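Long-range contacts in ammonium transporter (Kuenenia stuttgartiensis, PDB 6EU6), which probably senses ammonium at the membrane, as the Amt-family sensor part of an ammonium sensor histidine kinase: residues F63-F67 against F96-Q100; M72-G76 against I138-W142; L85-N90 against L147-D151. All blocks are in the same frame, centred on the assembly; numbering follows the deposited sequence.

Contact 1 of 3, residues F63-F67 against F96-Q100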
ATOM      1  N   PHE A  63      -6.926  22.813 -12.431  1.00 30.31           N
ATOM      2  CA  PHE A  63      -5.554  23.189 -12.313  1.00 31.20           C
ATOM      3  C   PHE A  63      -5.368  24.632 -12.859  1.00 32.13           C
ATOM      4  O   PHE A  63      -4.595  25.413 -12.294  1.00 29.37           O
ATOM      5  CB  PHE A  63      -4.639  22.222 -13.034  1.00 27.95           C
ATOM      6  CG  PHE A  63      -3.169  22.532 -12.860  1.00 31.05           C
ATOM      7  CD1 PHE A  63      -2.450  22.011 -11.769  1.00 31.19           C
ATOM      8  CD2 PHE A  63      -2.478  23.357 -13.770  1.00 31.22           C
ATOM      9  CE1 PHE A  63      -1.122  22.294 -11.590  1.00 31.09           C
ATOM     10  CE2 PHE A  63      -1.168  23.691 -13.562  1.00 29.76           C
ATOM     11  CZ  PHE A  63      -0.454  23.145 -12.488  1.00 33.03           C
ATOM     12  N   GLY A  64      -6.037  24.963 -13.961  1.00 33.12           N
ATOM     13  CA  GLY A  64      -5.843  26.284 -14.549  1.00 34.00           C
ATOM     14  C   GLY A  64      -6.363  27.393 -13.647  1.00 32.12           C
ATOM     15  O   GLY A  64      -5.653  28.337 -13.354  1.00 34.07           O
ATOM     16  N   PHE A  65      -7.565  27.209 -13.137  1.00 30.25           N
ATOM     17  CA  PHE A  65      -8.142  28.167 -12.207  1.00 31.06           C
ATOM     18  C   PHE A  65      -7.256  28.367 -10.996  1.00 32.56           C
ATOM     19  O   PHE A  65      -7.162  29.483 -10.463  1.00 31.47           O
ATOM     20  CB  PHE A  65      -9.506  27.735 -11.716  1.00 29.70           C
ATOM     21  CG  PHE A  65     -10.630  27.912 -12.700  1.00 32.63           C
ATOM     22  CD1 PHE A  65     -10.535  28.729 -13.821  1.00 35.01           C
ATOM     23  CD2 PHE A  65     -11.841  27.286 -12.464  1.00 34.18           C
ATOM     24  CE1 PHE A  65     -11.605  28.877 -14.711  1.00 34.84           C
ATOM     25  CE2 PHE A  65     -12.937  27.482 -13.309  1.00 41.85           C
ATOM     26  CZ  PHE A  65     -12.823  28.282 -14.468  1.00 35.44           C
ATOM     27  N   MET A  66      -6.623  27.290 -10.532  1.00 31.84           N
ATOM     28  CA  MET A  66      -5.873  27.310  -9.294  1.00 30.28           C
ATOM     29  C   MET A  66      -4.452  27.899  -9.469  1.00 31.63           C
ATOM     30  O   MET A  66      -3.976  28.681  -8.656  1.00 28.77           O
ATOM     31  CB  MET A  66      -5.728  25.873  -8.762  1.00 30.76           C
ATOM     32  CG  MET A  66      -5.091  25.815  -7.362  1.00 29.84           C
ATOM     33  SD  MET A  66      -5.679  24.276  -6.538  1.00 29.53           S
ATOM     34  CE  MET A  66      -4.716  24.322  -4.993  1.00 28.63           C
ATOM     35  N   PHE A  67      -3.774  27.480 -10.521  1.00 29.51           N
ATOM     36  CA  PHE A  67      -2.358  27.782 -10.685  1.00 31.36           C
ATOM     37  C   PHE A  67      -1.990  28.582 -11.958  1.00 32.40           C
ATOM     38  O   PHE A  67      -0.815  28.980 -12.093  1.00 32.74           O
ATOM     39  CB  PHE A  67      -1.541  26.472 -10.681  1.00 30.41           C
ATOM     40  CG  PHE A  67      -1.512  25.811  -9.330  1.00 29.87           C
ATOM     41  CD1 PHE A  67      -0.815  26.398  -8.242  1.00 28.02           C
ATOM     42  CD2 PHE A  67      -2.194  24.645  -9.118  1.00 29.38           C
ATOM     43  CE1 PHE A  67      -0.861  25.786  -6.974  1.00 31.80           C
ATOM     44  CE2 PHE A  67      -2.171  24.005  -7.893  1.00 29.63           C
ATOM     45  CZ  PHE A  67      -1.546  24.594  -6.814  1.00 28.94           C
ATOM     46  N   PHE A  96       4.416  18.091 -10.630  1.00 28.96           N
ATOM     47  CA  PHE A  96       3.664  19.072  -9.858  1.00 31.33           C
ATOM     48  C   PHE A  96       2.195  18.941 -10.190  1.00 28.88           C
ATOM     49  O   PHE A  96       1.338  18.987  -9.321  1.00 28.51           O
ATOM     50  CB  PHE A  96       4.123  20.464 -10.208  1.00 30.29           C
ATOM     51  CG  PHE A  96       3.424  21.523  -9.439  1.00 30.48           C
ATOM     52  CD1 PHE A  96       3.830  21.860  -8.148  1.00 31.87           C
ATOM     53  CD2 PHE A  96       2.344  22.175  -9.985  1.00 26.70           C
ATOM     54  CE1 PHE A  96       3.173  22.885  -7.457  1.00 34.84           C
ATOM     55  CE2 PHE A  96       1.662  23.180  -9.293  1.00 25.78           C
ATOM     56  CZ  PHE A  96       2.093  23.552  -8.034  1.00 30.24           C
ATOM     57  N   PHE A  97       1.878  18.853 -11.478  1.00 28.97           N
ATOM     58  CA  PHE A  97       0.500  18.776 -11.916  1.00 27.04           C
ATOM     59  C   PHE A  97      -0.225  17.543 -11.302  1.00 30.25           C
ATOM     60  O   PHE A  97      -1.350  17.673 -10.791  1.00 26.63           O
ATOM     61  CB  PHE A  97       0.455  18.681 -13.424  1.00 29.54           C
ATOM     62  CG  PHE A  97      -0.889  18.884 -13.998  1.00 28.61           C
ATOM     63  CD1 PHE A  97      -1.759  17.844 -14.159  1.00 30.73           C
ATOM     64  CD2 PHE A  97      -1.254  20.131 -14.477  1.00 33.16           C
ATOM     65  CE1 PHE A  97      -3.011  18.022 -14.711  1.00 32.90           C
ATOM     66  CE2 PHE A  97      -2.484  20.301 -15.076  1.00 35.01           C
ATOM     67  CZ  PHE A  97      -3.385  19.245 -15.161  1.00 34.22           C
ATOM     68  N   PHE A  98       0.450  16.390 -11.292  1.00 25.55           N
ATOM     69  CA  PHE A  98      -0.203  15.206 -10.810  1.00 25.20           C
ATOM     70  C   PHE A  98      -0.358  15.253  -9.295  1.00 26.50           C
ATOM     71  O   PHE A  98      -1.389  14.818  -8.765  1.00 26.68           O
ATOM     72  CB  PHE A  98       0.553  13.942 -11.238  1.00 23.52           C
ATOM     73  CG  PHE A  98      -0.149  12.670 -10.831  1.00 25.54           C
ATOM     74  CD1 PHE A  98      -1.483  12.433 -11.187  1.00 30.43           C
ATOM     75  CD2 PHE A  98       0.466  11.768  -9.996  1.00 29.73           C
ATOM     76  CE1 PHE A  98      -2.172  11.315 -10.742  1.00 34.30           C
ATOM     77  CE2 PHE A  98      -0.215  10.629  -9.559  1.00 29.06           C
ATOM     78  CZ  PHE A  98      -1.525  10.397  -9.942  1.00 31.89           C
ATOM     79  N   PHE A  99       0.685  15.727  -8.629  1.00 26.82           N
ATOM     80  CA  PHE A  99       0.648  16.003  -7.194  1.00 27.96           C
ATOM     81  C   PHE A  99      -0.539  16.870  -6.789  1.00 28.08           C
ATOM     82  O   PHE A  99      -1.329  16.508  -5.910  1.00 25.20           O
ATOM     83  CB  PHE A  99       1.971  16.583  -6.753  1.00 28.79           C
ATOM     84  CG  PHE A  99       2.134  16.695  -5.237  1.00 29.71           C
ATOM     85  CD1 PHE A  99       2.449  15.599  -4.470  1.00 30.72           C
ATOM     86  CD2 PHE A  99       1.969  17.894  -4.601  1.00 29.70           C
ATOM     87  CE1 PHE A  99       2.622  15.717  -3.053  1.00 32.19           C
ATOM     88  CE2 PHE A  99       2.157  18.022  -3.218  1.00 29.54           C
ATOM     89  CZ  PHE A  99       2.453  16.911  -2.429  1.00 30.59           C
ATOM     90  N   GLN A 100      -0.767  17.932  -7.531  1.00 25.78           N
ATOM     91  CA  GLN A 100      -1.862  18.794  -7.190  1.00 27.96           C
ATOM     92  C   GLN A 100      -3.178  18.123  -7.598  1.00 28.86           C
ATOM     93  O   GLN A 100      -4.165  18.369  -6.968  1.00 26.23           O
ATOM     94  CB  GLN A 100      -1.715  20.166  -7.872  1.00 29.70           C
ATOM     95  CG  GLN A 100      -0.487  20.975  -7.441  1.00 28.21           C
ATOM     96  CD  GLN A 100      -0.548  21.342  -5.952  1.00 26.86           C
ATOM     97  OE1 GLN A 100      -1.604  21.465  -5.392  1.00 28.27           O
ATOM     98  NE2 GLN A 100       0.605  21.452  -5.313  1.00 32.87           N
TER
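Phe-63 and Phe-97 lie closest of the rings that make up most of this contact: their centroids are 4.2 Å apart with the planes at 40°, too inclined for a stack. Phe-97 puts its CD2–CE2 side over the Phe-63 ring, and its CE2 comes to 3.2 Å from Phe-63 CG, a tight approach for two carbons. CG of Phe-63 stands anti to the backbone N, which throws the ring out from helix 40-67 into the angle between Phe-96 and Phe-97. Phe-67 CB backs its other face, while Phe-96 CD2 meets it at the edge, in plane.

The second aromatic pair is T-shaped. Phe-96 turns its edge to the face of Phe-67, with centroids 5.1 Å apart and CE2 of Phe-96 over the middle of that ring; Met-66 CG lies against the opposite face.

The polar member of the group is Gln-100. Its side chain, bent at chi2, crosses that of Phe-67 at about a right angle, with the amide and ring planes 65° apart. There OE1 of Gln-100 sits 3.4 Å from Phe-67 CZ, near the ring plane, while CG of Gln-100 also lies against a face of Phe-96. Its NE2 makes a weak hydrogen bond to a bound MES molecule, and the side chain also touches Trp-144.

Phe-97 also packs on Leu-240 of the second subunit. The axes of the two short segments lie 11.7 Å apart, a gap the phenylalanine rings fill, and run at 100° to each other. This is phenylalanine-rich interhelical packing of the Amt fold, between the end of helix 40-67 and the beginning of helix 93-114, beside the MES, which is probably from the crystallisation liquor but may mark a pocket.

Contact 2 of 3, residues M72-G76 against I138-W142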
ATOM      1  N   MET A  72      -5.801  39.221 -11.158  1.00 42.94           N
ATOM      2  CA  MET A  72      -6.028  40.017  -9.940  1.00 49.80           C
ATOM      3  C   MET A  72      -5.914  39.272  -8.609  1.00 48.69           C
ATOM      4  O   MET A  72      -6.467  39.744  -7.623  1.00 39.79           O
ATOM      5  CB  MET A  72      -7.404  40.655 -10.010  1.00 55.40           C
ATOM      6  CG  MET A  72      -7.586  41.415 -11.322  1.00 73.93           C
ATOM      7  SD  MET A  72      -8.583  42.893 -11.173  1.00 88.93           S
ATOM      8  CE  MET A  72     -10.230  42.286 -10.798  1.00 81.76           C
ATOM      9  N   GLY A  73      -5.139  38.174  -8.564  1.00 41.40           N
ATOM     10  CA  GLY A  73      -5.037  37.364  -7.373  1.00 36.69           C
ATOM     11  C   GLY A  73      -6.313  36.650  -7.029  1.00 33.92           C
ATOM     12  O   GLY A  73      -6.413  36.123  -5.943  1.00 36.87           O
ATOM     13  N   LEU A  74      -7.256  36.575  -7.973  1.00 34.06           N
ATOM     14  CA  LEU A  74      -8.552  35.997  -7.770  1.00 36.42           C
ATOM     15  C   LEU A  74      -8.801  34.634  -8.422  1.00 35.43           C
ATOM     16  O   LEU A  74      -9.586  33.846  -7.899  1.00 34.05           O
ATOM     17  CB  LEU A  74      -9.660  36.954  -8.282  1.00 41.57           C
ATOM     18  CG  LEU A  74      -9.799  38.254  -7.458  1.00 49.66           C
ATOM     19  CD1 LEU A  74     -10.700  39.234  -8.234  1.00 54.21           C
ATOM     20  CD2 LEU A  74     -10.383  38.001  -6.078  1.00 49.74           C
ATOM     21  N   ILE A  75      -8.241  34.413  -9.592  1.00 34.50           N
ATOM     22  CA  ILE A  75      -8.511  33.198 -10.354  1.00 37.44           C
ATOM     23  C   ILE A  75      -7.479  33.114 -11.467  1.00 37.56           C
ATOM     24  O   ILE A  75      -6.994  34.139 -11.999  1.00 37.16           O
ATOM     25  CB  ILE A  75      -9.935  33.158 -10.927  1.00 40.21           C
ATOM     26  CG1 ILE A  75     -10.307  31.745 -11.424  1.00 38.05           C
ATOM     27  CG2 ILE A  75     -10.070  34.141 -12.119  1.00 42.94           C
ATOM     28  CD1 ILE A  75     -11.785  31.613 -11.638  1.00 34.65           C
ATOM     29  N   GLY A  76      -7.088  31.888 -11.767  1.00 33.05           N
ATOM     30  CA  GLY A  76      -6.139  31.599 -12.811  1.00 29.93           C
ATOM     31  C   GLY A  76      -6.789  31.572 -14.169  1.00 29.30           C
ATOM     32  O   GLY A  76      -7.931  31.161 -14.261  1.00 30.29           O
ATOM     33  N   ILE A 138     -10.442  27.726  -6.941  1.00 30.43           N
ATOM     34  CA  ILE A 138     -10.454  29.196  -6.773  1.00 29.27           C
ATOM     35  C   ILE A 138      -9.912  29.608  -5.402  1.00 29.51           C
ATOM     36  O   ILE A 138      -9.001  30.419  -5.322  1.00 30.78           O
ATOM     37  CB  ILE A 138     -11.863  29.778  -7.035  1.00 29.99           C
ATOM     38  CG1 ILE A 138     -12.173  29.638  -8.515  1.00 28.98           C
ATOM     39  CG2 ILE A 138     -11.915  31.249  -6.602  1.00 32.63           C
ATOM     40  CD1 ILE A 138     -13.639  29.806  -8.895  1.00 32.40           C
ATOM     41  N   PHE A 139     -10.397  28.986  -4.331  1.00 29.47           N
ATOM     42  CA  PHE A 139      -9.703  29.146  -3.026  1.00 28.50           C
ATOM     43  C   PHE A 139      -8.239  28.776  -3.079  1.00 31.75           C
ATOM     44  O   PHE A 139      -7.399  29.456  -2.510  1.00 28.34           O
ATOM     45  CB  PHE A 139     -10.403  28.429  -1.850  1.00 29.07           C
ATOM     46  CG  PHE A 139      -9.814  28.775  -0.514  1.00 29.74           C
ATOM     47  CD1 PHE A 139      -8.704  28.070  -0.012  1.00 30.45           C
ATOM     48  CD2 PHE A 139     -10.288  29.853   0.230  1.00 31.45           C
ATOM     49  CE1 PHE A 139      -8.114  28.434   1.219  1.00 30.00           C
ATOM     50  CE2 PHE A 139      -9.681  30.229   1.463  1.00 27.68           C
ATOM     51  CZ  PHE A 139      -8.613  29.497   1.953  1.00 31.26           C
ATOM     52  N   GLY A 140      -7.912  27.744  -3.830  1.00 29.30           N
ATOM     53  CA  GLY A 140      -6.537  27.343  -3.947  1.00 30.53           C
ATOM     54  C   GLY A 140      -5.689  28.428  -4.589  1.00 28.78           C
ATOM     55  O   GLY A 140      -4.522  28.570  -4.268  1.00 26.23           O
ATOM     56  N   HIS A 141      -6.271  29.109  -5.565  1.00 29.54           N
ATOM     57  CA  HIS A 141      -5.568  30.241  -6.208  1.00 32.46           C
ATOM     58  C   HIS A 141      -5.283  31.330  -5.147  1.00 28.42           C
ATOM     59  O   HIS A 141      -4.160  31.832  -5.030  1.00 31.10           O
ATOM     60  CB  HIS A 141      -6.380  30.820  -7.335  1.00 35.67           C
ATOM     61  CG  HIS A 141      -5.630  31.831  -8.129  1.00 35.85           C
ATOM     62  ND1 HIS A 141      -4.692  31.475  -9.073  1.00 32.63           N
ATOM     63  CD2 HIS A 141      -5.640  33.193  -8.091  1.00 35.27           C
ATOM     64  CE1 HIS A 141      -4.184  32.569  -9.619  1.00 36.34           C
ATOM     65  NE2 HIS A 141      -4.747  33.621  -9.046  1.00 34.02           N
ATOM     66  N   TRP A 142      -6.279  31.608  -4.323  1.00 30.34           N
ATOM     67  CA  TRP A 142      -6.135  32.674  -3.322  1.00 30.10           C
ATOM     68  C   TRP A 142      -4.984  32.398  -2.397  1.00 32.82           C
ATOM     69  O   TRP A 142      -4.255  33.333  -2.015  1.00 32.07           O
ATOM     70  CB  TRP A 142      -7.417  32.879  -2.545  1.00 28.19           C
ATOM     71  CG  TRP A 142      -8.581  33.233  -3.376  1.00 27.01           C
ATOM     72  CD1 TRP A 142      -8.571  33.596  -4.712  1.00 29.12           C
ATOM     73  CD2 TRP A 142      -9.946  33.230  -2.979  1.00 26.04           C
ATOM     74  NE1 TRP A 142      -9.870  33.792  -5.153  1.00 27.35           N
ATOM     75  CE2 TRP A 142     -10.713  33.589  -4.091  1.00 27.85           C
ATOM     76  CE3 TRP A 142     -10.601  32.938  -1.790  1.00 28.80           C
ATOM     77  CZ2 TRP A 142     -12.091  33.649  -4.045  1.00 29.35           C
ATOM     78  CZ3 TRP A 142     -11.938  33.027  -1.757  1.00 30.11           C
ATOM     79  CH2 TRP A 142     -12.668  33.360  -2.865  1.00 30.79           C
TER
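The imidazole of His-141 lies flat against the chain at Ile-75 and Gly-76: Ile-75 C is centred over one face, 3.7 Å above the plane, and Gly-76 N is shifted toward the rim of that face. Gly-73 C meets the ring at its edge. The indole of Trp-142 presents its edge to the carbonyl of Leu-74, while one of its faces rests on Ile-138 O, a turn earlier in its own helix.

The two rings, both from helix 121-144, pack against a tiny, weakly bonded antiparallel hairpin of strands 70-71 and 75-76, with a classic beta bulge where Leu-74 and Ile-75 both face Tyr-71. Gly-73 sits in the connecting turn with a positive phi, a conformation that favours glycine.

His-141 has CG anti to the backbone N (chi1 -172°), which stretches the imidazole out from the helix to the hairpin; CD2 of His-141 reaches 3.2 Å from Ile-75 N. Both ring nitrogens are engaged, NE2 with Ser-70 OG and ND1 with Met-66 O, which should fix the ring's rotation. Ser-70 OG also binds Gly-73 N, so the same hydroxyl joins turn and histidine.

The apolar part of the contact is a pair of isoleucines, with Ile-75 CD1 3.7 Å from Ile-138 CG1. Trp-155 and Trp-370 meet the indole of Trp-142. A bent hydrogen bond completes the contact: Trp-142 NE1 gives its hydrogen to Leu-74 O at 2.8 Å, with 141° at the hydrogen and the donor tilted 27° from the carbonyl plane.

Contact 3 of 3, residues L85-N90 against L147-D151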
ATOM      1  N   LEU A  85       2.069  23.135 -20.309  1.00 48.24           N
ATOM      2  CA  LEU A  85       2.691  22.881 -19.007  1.00 49.76           C
ATOM      3  C   LEU A  85       4.210  22.828 -19.143  1.00 49.28           C
ATOM      4  O   LEU A  85       4.905  23.581 -18.491  1.00 51.78           O
ATOM      5  CB  LEU A  85       2.160  21.571 -18.398  1.00 46.57           C
ATOM      6  CG  LEU A  85       2.415  21.392 -16.922  1.00 47.72           C
ATOM      7  CD1 LEU A  85       1.608  22.397 -16.117  1.00 50.71           C
ATOM      8  CD2 LEU A  85       1.992  19.995 -16.538  1.00 47.68           C
ATOM      9  N   ALA A  86       4.689  21.954 -20.012  1.00 55.22           N
ATOM     10  CA  ALA A  86       6.112  21.814 -20.388  1.00 64.90           C
ATOM     11  C   ALA A  86       6.901  23.106 -20.774  1.00 66.58           C
ATOM     12  O   ALA A  86       8.121  23.107 -20.729  1.00 79.96           O
ATOM     13  CB  ALA A  86       6.216  20.805 -21.545  1.00 59.79           C
ATOM     14  N   LEU A  87       6.232  24.165 -21.185  1.00 60.32           N
ATOM     15  CA  LEU A  87       6.916  25.417 -21.492  1.00 66.07           C
ATOM     16  C   LEU A  87       7.184  26.266 -20.252  1.00 72.73           C
ATOM     17  O   LEU A  87       8.024  27.153 -20.270  1.00 78.62           O
ATOM     18  CB  LEU A  87       6.095  26.247 -22.450  1.00 66.03           C
ATOM     19  CG  LEU A  87       6.326  25.992 -23.932  1.00 69.42           C
ATOM     20  CD1 LEU A  87       6.800  24.586 -24.279  1.00 61.60           C
ATOM     21  CD2 LEU A  87       5.019  26.347 -24.622  1.00 70.39           C
ATOM     22  N   HIS A  88       6.446  26.025 -19.197  1.00 69.81           N
ATOM     23  CA  HIS A  88       6.690  26.785 -18.018  1.00 65.80           C
ATOM     24  C   HIS A  88       8.054  26.433 -17.548  1.00 56.69           C
ATOM     25  O   HIS A  88       8.467  25.320 -17.655  1.00 61.85           O
ATOM     26  CB  HIS A  88       5.627  26.483 -16.972  1.00 70.35           C
ATOM     27  CG  HIS A  88       4.391  27.279 -17.179  1.00 70.41           C
ATOM     28  ND1 HIS A  88       3.963  28.227 -16.288  1.00 77.33           N
ATOM     29  CD2 HIS A  88       3.545  27.335 -18.228  1.00 73.06           C
ATOM     30  CE1 HIS A  88       2.889  28.823 -16.769  1.00 84.40           C
ATOM     31  NE2 HIS A  88       2.612  28.295 -17.942  1.00 82.31           N
ATOM     32  N   PRO A  89       8.750  27.405 -16.983  1.00 68.25           N
ATOM     33  CA  PRO A  89      10.088  27.306 -16.425  1.00 66.08           C
ATOM     34  C   PRO A  89      10.044  26.661 -15.059  1.00 68.34           C
ATOM     35  O   PRO A  89      11.084  26.298 -14.579  1.00 70.21           O
ATOM     36  CB  PRO A  89      10.488  28.749 -16.281  1.00 72.24           C
ATOM     37  CG  PRO A  89       9.215  29.434 -15.959  1.00 69.30           C
ATOM     38  CD  PRO A  89       8.177  28.739 -16.773  1.00 69.22           C
ATOM     39  N   ASN A  90       8.865  26.590 -14.434  1.00 76.92           N
ATOM     40  CA  ASN A  90       8.707  25.909 -13.178  1.00 69.56           C
ATOM     41  C   ASN A  90       9.155  24.530 -13.484  1.00 65.43           C
ATOM     42  O   ASN A  90       8.597  23.803 -14.286  1.00 63.68           O
ATOM     43  CB  ASN A  90       7.298  25.803 -12.708  1.00 62.79           C
ATOM     44  CG  ASN A  90       7.204  24.925 -11.494  1.00 71.54           C
ATOM     45  OD1 ASN A  90       7.386  23.722 -11.576  1.00 76.30           O
ATOM     46  ND2 ASN A  90       6.985  25.530 -10.353  1.00 68.94           N
ATOM     47  N   LEU A 147       2.380  29.633  -6.610  1.00 39.78           N
ATOM     48  CA  LEU A 147       3.353  28.506  -6.457  1.00 42.36           C
ATOM     49  C   LEU A 147       3.931  28.031  -7.792  1.00 41.58           C
ATOM     50  O   LEU A 147       5.018  27.522  -7.844  1.00 41.83           O
ATOM     51  CB  LEU A 147       2.652  27.308  -5.796  1.00 40.97           C
ATOM     52  CG  LEU A 147       3.377  26.143  -5.135  1.00 43.33           C
ATOM     53  CD1 LEU A 147       4.163  26.611  -3.929  1.00 50.78           C
ATOM     54  CD2 LEU A 147       2.280  25.148  -4.706  1.00 45.73           C
ATOM     55  N   PHE A 148       3.161  28.099  -8.860  1.00 40.46           N
ATOM     56  CA  PHE A 148       3.601  27.474 -10.112  1.00 37.71           C
ATOM     57  C   PHE A 148       3.978  28.522 -11.188  1.00 41.76           C
ATOM     58  O   PHE A 148       5.050  28.398 -11.801  1.00 47.66           O
ATOM     59  CB  PHE A 148       2.486  26.561 -10.675  1.00 34.03           C
ATOM     60  CG  PHE A 148       2.919  25.744 -11.834  1.00 33.74           C
ATOM     61  CD1 PHE A 148       3.813  24.677 -11.667  1.00 35.47           C
ATOM     62  CD2 PHE A 148       2.513  26.075 -13.109  1.00 36.85           C
ATOM     63  CE1 PHE A 148       4.216  23.924 -12.769  1.00 40.16           C
ATOM     64  CE2 PHE A 148       2.915  25.321 -14.217  1.00 42.49           C
ATOM     65  CZ  PHE A 148       3.760  24.238 -14.040  1.00 41.31           C
ATOM     66  N   SER A 149       3.077  29.474 -11.448  1.00 41.29           N
ATOM     67  CA  SER A 149       3.170  30.425 -12.580  1.00 41.67           C
ATOM     68  C   SER A 149       4.080  31.552 -12.095  1.00 48.85           C
ATOM     69  O   SER A 149       4.017  31.962 -10.908  1.00 49.25           O
ATOM     70  CB  SER A 149       1.798  30.971 -12.997  1.00 44.39           C
ATOM     71  OG  SER A 149       1.089  30.059 -13.827  1.00 37.30           O
ATOM     72  N   PRO A 150       4.938  32.066 -13.007  1.00 59.50           N
ATOM     73  CA  PRO A 150       5.982  33.065 -12.619  1.00 60.33           C
ATOM     74  C   PRO A 150       5.394  34.402 -12.151  1.00 52.89           C
ATOM     75  O   PRO A 150       4.405  34.843 -12.703  1.00 45.54           O
ATOM     76  CB  PRO A 150       6.785  33.253 -13.911  1.00 59.98           C
ATOM     77  CG  PRO A 150       5.817  32.945 -15.002  1.00 58.37           C
ATOM     78  CD  PRO A 150       4.887  31.871 -14.470  1.00 56.46           C
ATOM     79  N   ASP A 151       5.943  34.982 -11.087  1.00 52.77           N
ATOM     80  CA  ASP A 151       5.691  36.389 -10.744  1.00 54.93           C
ATOM     81  C   ASP A 151       4.263  36.742 -10.449  1.00 50.23           C
ATOM     82  O   ASP A 151       3.779  37.724 -11.007  1.00 46.41           O
ATOM     83  CB  ASP A 151       6.156  37.307 -11.886  1.00 64.64           C
ATOM     84  CG  ASP A 151       7.588  37.046 -12.313  1.00 75.78           C
ATOM     85  OD1 ASP A 151       8.464  37.046 -11.416  1.00 91.61           O
ATOM     86  OD2 ASP A 151       7.833  36.847 -13.538  1.00 93.64           O
TER
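Phe-148 reaches into the loop 85-90 and is met there by three side chains. Asn-90 lies over a face: its CB is 4.0 Å from the ring centroid, a CH-pi contact, and CG of Asn-90 comes to 3.4 Å from CD1 of Phe-148. The amide plane is tilted 34° to the ring, so the group leans over it without lying flat. Leu-85 crosses at about a right angle and touches the outer end, with its CD1 3.5 Å from Phe-148 CZ. The imidazole of His-88 is nearly parallel to the phenyl ring, at 22°, but slid aside; centroids 5.3 Å apart leave little overlap.

His-88 also leans toward the 147-151 loop, its CE1 3.7 Å from Ser-149 OG and its ND1 4.2 Å from Pro-150 CD. That ND1 is buried here and finds no hydrogen-bonding partner in the model, so the imidazole is held by packing on this side.

One shell out, polar bonds set these groups in place. OD1 of Asn-90 accepts from Leu-92 N, which fixes the amide above the phenyl ring, and OG of Ser-149 bonds to the carbonyl O of Phe-67 at the end of helix 40-67. Phe-148 is extended by CG anti to its own N (chi1 -172°) and stacks on Phe-96 of helix 93-114. Leu-79 packs against Phe-148, His-88 and Ser-149 alike.

Within the 147-151 loop, the Leu-147 side chain comes close to a bound MES, probably from the crystallisation liquor. The arrangement joins two connecting loops, probably on the periplasmic side of the Amt fold, with an asparagine side-chain cap at the turn leading into helix 93-114.

From the N terminus, the chain reaches 63-67 at the end of helix 40-67, then the hairpin at 72-76 and the loop 85-90, before meeting the partners in the same order: 96-100, 138-142 and 147-151. Every pair of contacts therefore crosses. Contact 1 closes the shortest loop, 28 intervening residues, and brings helix 93-114 back to helix 40-67. Contact 2 spans 61 residues and ties the hairpin to helix 121-144; contact 3 spans 56 and joins the two loops that follow. Contact 1 touches both others, for example Phe-65 O to Gly-76 N, whereas contacts 2 and 3 stay about 7 Å apart at their nearest atoms.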